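PDB 4MTE: zinc uptake regulation protein from Escherichia coli, which represses the zinc-uptake genes znuACB by binding their operator DNA with zinc as its cofactor. Local coordinates for residues Ile42-Leu47 and Asn83-Cys88; Thr97-Ile102 and Asn135-His140. All blocks are in the same frame, centred on the assembly; numbering follows the deposited sequence.

Contact 1: Ile42-Leu47 and Asn83-Cys88. With ZN (zinc ion), chain N; nucleotides of chain F.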
ATOM      1  N   ILE D  42     -10.437 -12.990  14.979  1.00 44.97           N
ATOM      2  CA  ILE D  42      -9.247 -13.334  14.211  1.00 42.08           C
ATOM      3  C   ILE D  42      -9.454 -13.006  12.735  1.00 45.37           C
ATOM      4  O   ILE D  42     -10.574 -13.074  12.226  1.00 48.56           O
ATOM      5  CB  ILE D  42      -8.893 -14.828  14.365  1.00 34.68           C
ATOM      6  CG1 ILE D  42      -7.550 -15.129  13.692  1.00 47.89           C
ATOM      7  CG2 ILE D  42     -10.010 -15.709  13.797  1.00 45.44           C
ATOM      8  CD1 ILE D  42      -6.988 -16.496  14.023  1.00 44.46           C
ATOM      9  N   SER D  43      -8.372 -12.648  12.051  1.00 42.42           N
ATOM     10  CA  SER D  43      -8.439 -12.302  10.637  1.00 36.41           C
ATOM     11  C   SER D  43      -8.386 -13.562   9.784  1.00 38.66           C
ATOM     12  O   SER D  43      -7.934 -14.614  10.237  1.00 44.92           O
ATOM     13  CB  SER D  43      -7.276 -11.392  10.252  1.00 23.36           C
ATOM     14  OG  SER D  43      -6.097 -12.152  10.065  1.00 32.26           O
ATOM     15  N   ALA D  44      -8.833 -13.441   8.538  1.00 26.88           N
ATOM     16  CA  ALA D  44      -8.887 -14.572   7.620  1.00 22.82           C
ATOM     17  C   ALA D  44      -7.499 -15.148   7.344  1.00 22.97           C
ATOM     18  O   ALA D  44      -7.317 -16.365   7.329  1.00 35.34           O
ATOM     19  CB  ALA D  44      -9.556 -14.153   6.318  1.00 27.15           C
ATOM     20  N   TYR D  45      -6.519 -14.276   7.137  1.00 41.37           N
ATOM     21  CA  TYR D  45      -5.166 -14.717   6.799  1.00 33.88           C
ATOM     22  C   TYR D  45      -4.391 -15.247   8.006  1.00 34.12           C
ATOM     23  O   TYR D  45      -3.533 -16.119   7.862  1.00 56.79           O
ATOM     24  CB  TYR D  45      -4.394 -13.600   6.096  1.00 28.82           C
ATOM     25  CG  TYR D  45      -4.719 -13.517   4.622  1.00 24.92           C
ATOM     26  CD1 TYR D  45      -3.858 -14.041   3.666  1.00 32.33           C
ATOM     27  CD2 TYR D  45      -5.906 -12.944   4.187  1.00 25.41           C
ATOM     28  CE1 TYR D  45      -4.162 -13.978   2.317  1.00 29.45           C
ATOM     29  CE2 TYR D  45      -6.218 -12.880   2.840  1.00 28.58           C
ATOM     30  CZ  TYR D  45      -5.344 -13.400   1.909  1.00 27.22           C
ATOM     31  OH  TYR D  45      -5.652 -13.335   0.567  1.00 33.10           O
ATOM     32  N   ASP D  46      -4.693 -14.736   9.195  1.00 44.13           N
ATOM     33  CA  ASP D  46      -4.139 -15.310  10.417  1.00 49.82           C
ATOM     34  C   ASP D  46      -4.679 -16.728  10.567  1.00 35.06           C
ATOM     35  O   ASP D  46      -3.937 -17.678  10.842  1.00 47.24           O
ATOM     36  CB  ASP D  46      -4.528 -14.472  11.638  1.00 48.01           C
ATOM     37  CG  ASP D  46      -3.806 -13.138  11.693  1.00 49.85           C
ATOM     38  OD1 ASP D  46      -2.731 -13.007  11.069  1.00 42.55           O
ATOM     39  OD2 ASP D  46      -4.314 -12.220  12.372  1.00 47.10           O
ATOM     40  N   LEU D  47      -5.985 -16.858  10.361  1.00 38.19           N
ATOM     41  CA  LEU D  47      -6.664 -18.145  10.424  1.00 48.00           C
ATOM     42  C   LEU D  47      -6.090 -19.074   9.362  1.00 36.99           C
ATOM     43  O   LEU D  47      -5.887 -20.267   9.599  1.00 47.30           O
ATOM     44  CB  LEU D  47      -8.159 -17.939  10.190  1.00 29.41           C
ATOM     45  CG  LEU D  47      -9.105 -19.104  10.464  1.00 51.27           C
ATOM     46  CD1 LEU D  47      -9.027 -19.561  11.919  1.00 48.13           C
ATOM     47  CD2 LEU D  47     -10.515 -18.666  10.100  1.00 50.39           C
ATOM     48  N   ASN D  83     -11.787  -6.245  10.299  1.00 44.99           N
ATOM     49  CA  ASN D  83     -12.135  -7.134   9.200  1.00 43.22           C
ATOM     50  C   ASN D  83     -11.792  -8.541   9.651  1.00 49.88           C
ATOM     51  O   ASN D  83     -11.026  -9.263   9.008  1.00 52.45           O
ATOM     52  CB  ASN D  83     -11.415  -6.729   7.914  1.00 50.04           C
ATOM     53  CG  ASN D  83     -11.930  -5.413   7.350  1.00 52.46           C
ATOM     54  OD1 ASN D  83     -13.029  -5.350   6.796  1.00 42.25           O
ATOM     55  ND2 ASN D  83     -11.140  -4.356   7.494  1.00 57.38           N
ATOM     56  N   SER D  84     -12.388  -8.901  10.783  1.00 43.08           N
ATOM     57  CA  SER D  84     -12.054 -10.110  11.516  1.00 49.41           C
ATOM     58  C   SER D  84     -13.298 -10.963  11.698  1.00 43.64           C
ATOM     59  O   SER D  84     -14.404 -10.544  11.354  1.00 41.53           O
ATOM     60  CB  SER D  84     -11.481  -9.738  12.884  1.00 39.86           C
ATOM     61  OG  SER D  84     -10.436  -8.789  12.756  1.00 79.24           O
ATOM     62  N   TYR D  85     -13.110 -12.156  12.251  1.00 38.92           N
ATOM     63  CA  TYR D  85     -14.193 -13.118  12.403  1.00 44.95           C
ATOM     64  C   TYR D  85     -14.119 -13.769  13.773  1.00 51.05           C
ATOM     65  O   TYR D  85     -13.035 -14.099  14.254  1.00 48.10           O
ATOM     66  CB  TYR D  85     -14.105 -14.167  11.296  1.00 30.68           C
ATOM     67  CG  TYR D  85     -14.125 -13.550   9.916  1.00 33.12           C
ATOM     68  CD1 TYR D  85     -15.316 -13.373   9.229  1.00 33.29           C
ATOM     69  CD2 TYR D  85     -12.950 -13.118   9.312  1.00 36.88           C
ATOM     70  CE1 TYR D  85     -15.334 -12.796   7.972  1.00 42.17           C
ATOM     71  CE2 TYR D  85     -12.961 -12.539   8.061  1.00 32.63           C
ATOM     72  CZ  TYR D  85     -14.152 -12.380   7.394  1.00 41.51           C
ATOM     73  OH  TYR D  85     -14.154 -11.804   6.147  1.00 38.70           O
ATOM     74  N   VAL D  86     -15.274 -13.945  14.404  1.00 53.49           N
ATOM     75  CA  VAL D  86     -15.314 -14.504  15.748  1.00 49.28           C
ATOM     76  C   VAL D  86     -16.400 -15.565  15.889  1.00 49.68           C
ATOM     77  O   VAL D  86     -17.466 -15.475  15.280  1.00 40.68           O
ATOM     78  CB  VAL D  86     -15.525 -13.402  16.813  1.00 50.02           C
ATOM     79  CG1 VAL D  86     -16.923 -12.790  16.700  1.00 44.51           C
ATOM     80  CG2 VAL D  86     -15.272 -13.958  18.210  1.00 50.64           C
ATOM     81  N   LEU D  87     -16.106 -16.574  16.702  1.00 47.64           N
ATOM     82  CA  LEU D  87     -17.070 -17.614  17.012  1.00 44.56           C
ATOM     83  C   LEU D  87     -18.254 -17.005  17.752  1.00 34.62           C
ATOM     84  O   LEU D  87     -18.087 -16.103  18.573  1.00 33.59           O
ATOM     85  CB  LEU D  87     -16.414 -18.693  17.874  1.00 56.74           C
ATOM     86  CG  LEU D  87     -17.264 -19.921  18.211  1.00 48.25           C
ATOM     87  CD1 LEU D  87     -17.566 -20.736  16.960  1.00 49.41           C
ATOM     88  CD2 LEU D  87     -16.560 -20.771  19.256  1.00 52.13           C
ATOM     89  N   CYS D  88     -19.452 -17.483  17.438  1.00 42.44           N
ATOM     90  CA  CYS D  88     -20.647 -17.107  18.178  1.00 56.78           C
ATOM     91  C   CYS D  88     -20.801 -18.029  19.381  1.00 49.60           C
ATOM     92  O   CYS D  88     -20.803 -19.250  19.233  1.00 54.48           O
ATOM     93  CB  CYS D  88     -21.881 -17.212  17.285  1.00 57.31           C
ATOM     94  SG  CYS D  88     -23.429 -16.988  18.172  1.00 52.19           S
TER
HETATM   95 ZN    ZN N 202     -23.757 -14.779  18.140  1.00 52.81          ZN
ATOM     96  P    DA F  21     -12.045  -9.401   4.569  1.00 33.68           P
ATOM     97  OP1  DA F  21     -13.328  -8.791   4.973  1.00 42.26           O
ATOM     98  OP2  DA F  21     -11.444 -10.489   5.370  1.00 49.82           O
ATOM     99  O5'  DA F  21     -12.216  -9.935   3.078  1.00 40.76           O
ATOM    100  C5'  DA F  21     -12.723  -9.033   2.115  1.00 36.10           C
ATOM    101  C4'  DA F  21     -12.759  -9.665   0.736  1.00 32.21           C
ATOM    102  O4'  DA F  21     -11.409  -9.922   0.283  1.00 38.98           O
ATOM    103  C3'  DA F  21     -13.480 -11.008   0.639  1.00 34.23           C
ATOM    104  O3'  DA F  21     -14.705 -10.782  -0.038  1.00 36.65           O
ATOM    105  C2'  DA F  21     -12.517 -11.923  -0.128  1.00 40.26           C
ATOM    106  C1'  DA F  21     -11.497 -10.941  -0.688  1.00 36.57           C
ATOM    107  N9   DA F  21     -10.158 -11.467  -0.927  1.00 29.08           N
ATOM    108  C8   DA F  21      -9.208 -11.820  -0.007  1.00 26.77           C
ATOM    109  N7   DA F  21      -8.088 -12.252  -0.544  1.00 31.42           N
ATOM    110  C5   DA F  21      -8.321 -12.168  -1.907  1.00 38.75           C
ATOM    111  C6   DA F  21      -7.536 -12.473  -3.036  1.00 33.78           C
ATOM    112  N6   DA F  21      -6.286 -12.947  -2.988  1.00 26.53           N
ATOM    113  N1   DA F  21      -8.095 -12.267  -4.242  1.00 29.94           N
ATOM    114  C2   DA F  21      -9.340 -11.793  -4.323  1.00 34.94           C
ATOM    115  N3   DA F  21     -10.172 -11.469  -3.341  1.00 37.96           N
ATOM    116  C4   DA F  21      -9.593 -11.685  -2.154  1.00 26.31           C
ATOM    117  P    DT F  20      -5.907  -7.682   7.099  0.50 38.70           P
ATOM    118  OP1  DT F  20      -6.611  -7.235   8.321  0.50 37.19           O
ATOM    119  OP2  DT F  20      -5.043  -8.883   7.139  0.50 30.76           O
ATOM    120  O5'  DT F  20      -6.994  -7.896   5.946  0.50 32.64           O
ATOM    121  C5'  DT F  20      -7.948  -6.868   5.720  0.50 37.02           C
ATOM    122  C4'  DT F  20      -8.793  -7.162   4.494  0.50 37.33           C
ATOM    123  O4'  DT F  20      -7.949  -7.245   3.314  0.50 33.90           O
ATOM    124  C3'  DT F  20      -9.575  -8.476   4.552  0.50 32.52           C
ATOM    125  O3'  DT F  20     -10.973  -8.209   4.441  0.50 43.45           O
ATOM    126  C2'  DT F  20      -9.041  -9.273   3.366  0.50 35.99           C
ATOM    127  C1'  DT F  20      -8.571  -8.162   2.441  0.50 36.28           C
ATOM    128  N1   DT F  20      -7.629  -8.625   1.382  0.50 31.25           N
ATOM    129  C2   DT F  20      -7.992  -8.508   0.056  0.50 33.21           C
ATOM    130  O2   DT F  20      -9.048  -8.034  -0.325  0.50 33.85           O
ATOM    131  N3   DT F  20      -7.051  -8.973  -0.823  0.50 30.41           N
ATOM    132  C4   DT F  20      -5.819  -9.530  -0.529  0.50 30.51           C
ATOM    133  O4   DT F  20      -5.049  -9.915  -1.406  0.50 30.70           O
ATOM    134  C5   DT F  20      -5.506  -9.625   0.876  0.50 26.07           C
ATOM    135  C7   DT F  20      -4.200 -10.212   1.333  0.50 29.20           C
ATOM    136  C6   DT F  20      -6.416  -9.175   1.750  0.50 25.41           C
TER
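Y85 passes the edge of its ring by the backbone oxygen of I42, and its CE2 meets the methyl of A44, 4.2 Å from A44 CB; the short alanine side chain lets the ring pass close to the first turn of the helix. With CG beside its own backbone N (chi1 -56°), the ring is turned past A44 so that its hydroxyl end meets the DNA backbone. There Y85 OH donates to OP2 of DA21 in chain F over 3.1 Å, the phosphate oxygen lying at the ring edge in plane. The backbones form an antiparallel hydrogen-bonded pair: I42 N reaches Y85 O at 2.9 Å, and Y85 N returns a bond to I42 O at 2.7 Å. Strand 42-43 thus adds a third, outer strand to the 76-79/84-87 hairpin, the wing of the winged-helix domain, and Y64 and M35 from helices 60-72 and 26-36 also pack on Y85. S43 suits the turn from strand to helix, since its OG caps the helix by accepting from D46 N at 3.1 Å. Y45 contacts the bases of DT20 and DA21 of chain F, consistent with a role in recognising the operator: one ring face lies over the thymine methyl, with Y45 CZ 3.4 Å from DT20 C7, while Y45 OH donates to DA21 N7 at 2.9 Å. At the far end of the strand C88 SG binds zinc together with H77, H96 and E111.

Contact 2: Thr97-Ile102 and Asn135-His140; sequences TSAMFI and NVIEAH
I102 lays its CD1 over one face of the H140 ring, 4.1 Å from the ring centroid and 26° off the normal, a CH-pi contact between two side chains that lie alongside each other and point the same way. CG1 of I102 sits anti to the carbonyl carbon (chi1 -57°), and an extended chi2 then carries CD1 across to the imidazole. This end of the parallel strand pair is closely knit. M100 N bonds I137 O, M100 O accepts from A139 N at 2.7 Å in a nearly straight bond (175° at the hydrogen), and I102 N reaches A139 O at 2.8 Å. On the other face I137 CG2 touches A99 CB, and F101 CD1 lies 3.7 Å from A139 CB; the short methyl of alanine lets the ring approach the strand, and F130 of the second subunit meets F101 edge-to-face. Trimming I102 to an alanine would probably open a gap over the imidazole and leave H140 without its CH-pi partner.

Toward T97 the strands part, and the CA atoms of T97 and N135 are 7.4 Å apart. I137 CD1 comes up to S98 O (3.1 Å) and, more loosely, T97 OG1. T97 is partly exposed, and its hydroxyl is engaged by E118 of helix 115-127.

Strand 131-140 pairs antiparallel with a strand of the second subunit, so the sheet of the Fur-family dimerisation domain runs on across the interface. I137 and A139 suit the apolar side of the sheet, beside A99 and F101, whereas the polar ends on the other side bond outside the pair. The chemistry implies that backbone bonds set the strand register, while E138 and H140 NE2 tie the sheet to E80 and S81 in the turn of the wing hairpin and H140 ND1 holds D104.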
ATOM      1  N   THR D  97     -29.896 -11.350  18.025  1.00 98.34           N
ATOM      2  CA  THR D  97     -29.207 -10.092  17.780  1.00100.65           C
ATOM      3  C   THR D  97     -28.101 -10.003  18.818  1.00106.58           C
ATOM      4  O   THR D  97     -28.220 -10.579  19.901  1.00 97.00           O
ATOM      5  CB  THR D  97     -30.144  -8.875  17.929  1.00 89.07           C
ATOM      6  OG1 THR D  97     -29.419  -7.674  17.633  1.00 97.10           O
ATOM      7  CG2 THR D  97     -30.716  -8.786  19.347  1.00 88.11           C
ATOM      8  N   SER D  98     -27.029  -9.286  18.501  1.00 80.89           N
ATOM      9  CA  SER D  98     -25.904  -9.192  19.420  1.00 83.45           C
ATOM     10  C   SER D  98     -25.115  -7.907  19.250  1.00 79.57           C
ATOM     11  O   SER D  98     -25.097  -7.306  18.176  1.00 86.76           O
ATOM     12  CB  SER D  98     -24.967 -10.378  19.225  1.00 80.90           C
ATOM     13  OG  SER D  98     -24.320 -10.319  17.967  1.00 86.54           O
ATOM     14  N   ALA D  99     -24.459  -7.503  20.332  1.00 79.29           N
ATOM     15  CA  ALA D  99     -23.541  -6.377  20.316  1.00 66.70           C
ATOM     16  C   ALA D  99     -22.158  -6.886  20.699  1.00 76.81           C
ATOM     17  O   ALA D  99     -21.997  -7.561  21.716  1.00 74.40           O
ATOM     18  CB  ALA D  99     -24.006  -5.299  21.284  1.00 69.86           C
ATOM     19  N   MET D 100     -21.168  -6.575  19.870  1.00 61.93           N
ATOM     20  CA  MET D 100     -19.798  -7.004  20.113  1.00 58.71           C
ATOM     21  C   MET D 100     -19.049  -5.933  20.884  1.00 64.82           C
ATOM     22  O   MET D 100     -19.018  -4.773  20.474  1.00 72.38           O
ATOM     23  CB  MET D 100     -19.085  -7.272  18.787  1.00 67.53           C
ATOM     24  CG  MET D 100     -19.711  -8.386  17.974  1.00 65.42           C
ATOM     25  SD  MET D 100     -19.476 -10.001  18.730  1.00 72.03           S
ATOM     26  CE  MET D 100     -20.545 -11.007  17.705  1.00 58.87           C
ATOM     27  N   PHE D 101     -18.455  -6.323  22.008  1.00 79.56           N
ATOM     28  CA  PHE D 101     -17.602  -5.418  22.766  1.00 66.40           C
ATOM     29  C   PHE D 101     -16.152  -5.791  22.528  1.00 66.08           C
ATOM     30  O   PHE D 101     -15.742  -6.918  22.802  1.00 76.95           O
ATOM     31  CB  PHE D 101     -17.960  -5.455  24.249  1.00 71.71           C
ATOM     32  CG  PHE D 101     -19.290  -4.834  24.551  1.00 66.37           C
ATOM     33  CD1 PHE D 101     -19.372  -3.529  25.007  1.00 64.68           C
ATOM     34  CD2 PHE D 101     -20.461  -5.541  24.346  1.00 76.56           C
ATOM     35  CE1 PHE D 101     -20.598  -2.952  25.273  1.00 63.22           C
ATOM     36  CE2 PHE D 101     -21.687  -4.966  24.610  1.00 75.20           C
ATOM     37  CZ  PHE D 101     -21.755  -3.672  25.074  1.00 64.26           C
ATOM     38  N   ILE D 102     -15.396  -4.823  22.016  1.00 60.94           N
ATOM     39  CA  ILE D 102     -14.072  -5.053  21.450  1.00 74.82           C
ATOM     40  C   ILE D 102     -13.010  -4.233  22.168  1.00 83.30           C
ATOM     41  O   ILE D 102     -13.128  -3.012  22.275  1.00 76.62           O
ATOM     42  CB  ILE D 102     -14.045  -4.637  19.957  1.00 83.60           C
ATOM     43  CG1 ILE D 102     -15.113  -5.395  19.161  1.00 76.48           C
ATOM     44  CG2 ILE D 102     -12.657  -4.857  19.345  1.00 81.24           C
ATOM     45  CD1 ILE D 102     -15.423  -4.774  17.811  1.00 81.73           C
ATOM     46  N   ASN D 135     -28.748  -5.782  12.036  1.00 64.63           N
ATOM     47  CA  ASN D 135     -28.058  -4.764  12.817  1.00 58.57           C
ATOM     48  C   ASN D 135     -26.586  -5.087  13.002  1.00 65.36           C
ATOM     49  O   ASN D 135     -26.205  -6.247  13.159  1.00 65.22           O
ATOM     50  CB  ASN D 135     -28.708  -4.622  14.195  1.00 61.02           C
ATOM     51  CG  ASN D 135     -29.887  -3.672  14.195  1.00 70.33           C
ATOM     52  OD1 ASN D 135     -30.246  -3.104  13.166  1.00 67.62           O
ATOM     53  ND2 ASN D 135     -30.500  -3.499  15.358  1.00 87.10           N
ATOM     54  N   VAL D 136     -25.766  -4.043  12.987  1.00 52.37           N
ATOM     55  CA  VAL D 136     -24.354  -4.159  13.311  1.00 59.56           C
ATOM     56  C   VAL D 136     -24.070  -3.262  14.505  1.00 50.04           C
ATOM     57  O   VAL D 136     -24.053  -2.038  14.382  1.00 55.43           O
ATOM     58  CB  VAL D 136     -23.460  -3.745  12.125  1.00 52.50           C
ATOM     59  CG1 VAL D 136     -21.983  -3.874  12.495  1.00 55.71           C
ATOM     60  CG2 VAL D 136     -23.790  -4.583  10.896  1.00 50.16           C
ATOM     61  N   ILE D 137     -23.867  -3.880  15.663  1.00 51.53           N
ATOM     62  CA  ILE D 137     -23.517  -3.148  16.871  1.00 57.48           C
ATOM     63  C   ILE D 137     -22.150  -3.608  17.344  1.00 51.31           C
ATOM     64  O   ILE D 137     -21.973  -4.758  17.744  1.00 60.29           O
ATOM     65  CB  ILE D 137     -24.545  -3.348  17.998  1.00 62.93           C
ATOM     66  CG1 ILE D 137     -25.968  -3.331  17.435  1.00 56.91           C
ATOM     67  CG2 ILE D 137     -24.365  -2.278  19.068  1.00 68.62           C
ATOM     68  CD1 ILE D 137     -26.523  -4.711  17.153  1.00 81.41           C
ATOM     69  N   GLU D 138     -21.183  -2.703  17.273  1.00 53.53           N
ATOM     70  CA  GLU D 138     -19.816  -3.003  17.661  1.00 61.59           C
ATOM     71  C   GLU D 138     -19.262  -1.856  18.490  1.00 61.66           C
ATOM     72  O   GLU D 138     -19.251  -0.706  18.050  1.00 63.46           O
ATOM     73  CB  GLU D 138     -18.956  -3.246  16.420  1.00 54.69           C
ATOM     74  CG  GLU D 138     -19.428  -4.429  15.585  1.00 63.30           C
ATOM     75  CD  GLU D 138     -18.617  -4.625  14.319  1.00 70.62           C
ATOM     76  OE1 GLU D 138     -17.601  -3.921  14.145  1.00 65.18           O
ATOM     77  OE2 GLU D 138     -18.997  -5.486  13.498  1.00 59.07           O
ATOM     78  N   ALA D 139     -18.819  -2.182  19.700  1.00 63.29           N
ATOM     79  CA  ALA D 139     -18.313  -1.190  20.636  1.00 71.73           C
ATOM     80  C   ALA D 139     -16.807  -1.346  20.782  1.00 78.67           C
ATOM     81  O   ALA D 139     -16.299  -2.461  20.914  1.00 78.99           O
ATOM     82  CB  ALA D 139     -19.004  -1.341  21.985  1.00 53.97           C
ATOM     83  N   HIS D 140     -16.099  -0.221  20.746  1.00 59.79           N
ATOM     84  CA  HIS D 140     -14.652  -0.207  20.916  1.00 71.04           C
ATOM     85  C   HIS D 140     -14.278   0.478  22.220  1.00 90.57           C
ATOM     86  O   HIS D 140     -14.938   1.424  22.648  1.00 86.90           O
ATOM     87  CB  HIS D 140     -13.985   0.504  19.740  1.00 80.22           C
ATOM     88  CG  HIS D 140     -14.077  -0.255  18.455  1.00 85.66           C
ATOM     89  ND1 HIS D 140     -13.072  -1.083  18.006  1.00 88.73           N
ATOM     90  CD2 HIS D 140     -15.064  -0.322  17.532  1.00 76.65           C
ATOM     91  CE1 HIS D 140     -13.433  -1.622  16.855  1.00 83.30           C
ATOM     92  NE2 HIS D 140     -14.636  -1.177  16.546  1.00 84.56           N
TER

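Overall arrangement
Contact 1 belongs to the DNA-binding half of the chain and is partly buried, joining a short strand to the wing at the protein-DNA surface. Contact 2 is the more buried of the two and lies in the mixed sheet that continues into the second subunit. Both rest on backbone pairing, but contact 1 is antiparallel and adds tyrosine hydroxyls directed at DNA, whereas contact 2 is parallel and largely apolar. Strands 84-87 and 99-103 follow each other in the chain, and V86 CG1 packs on M100 CE at 4.2 Å. The S98 side chain of contact 2 comes within about 5 Å of the zinc ion held from contact 1.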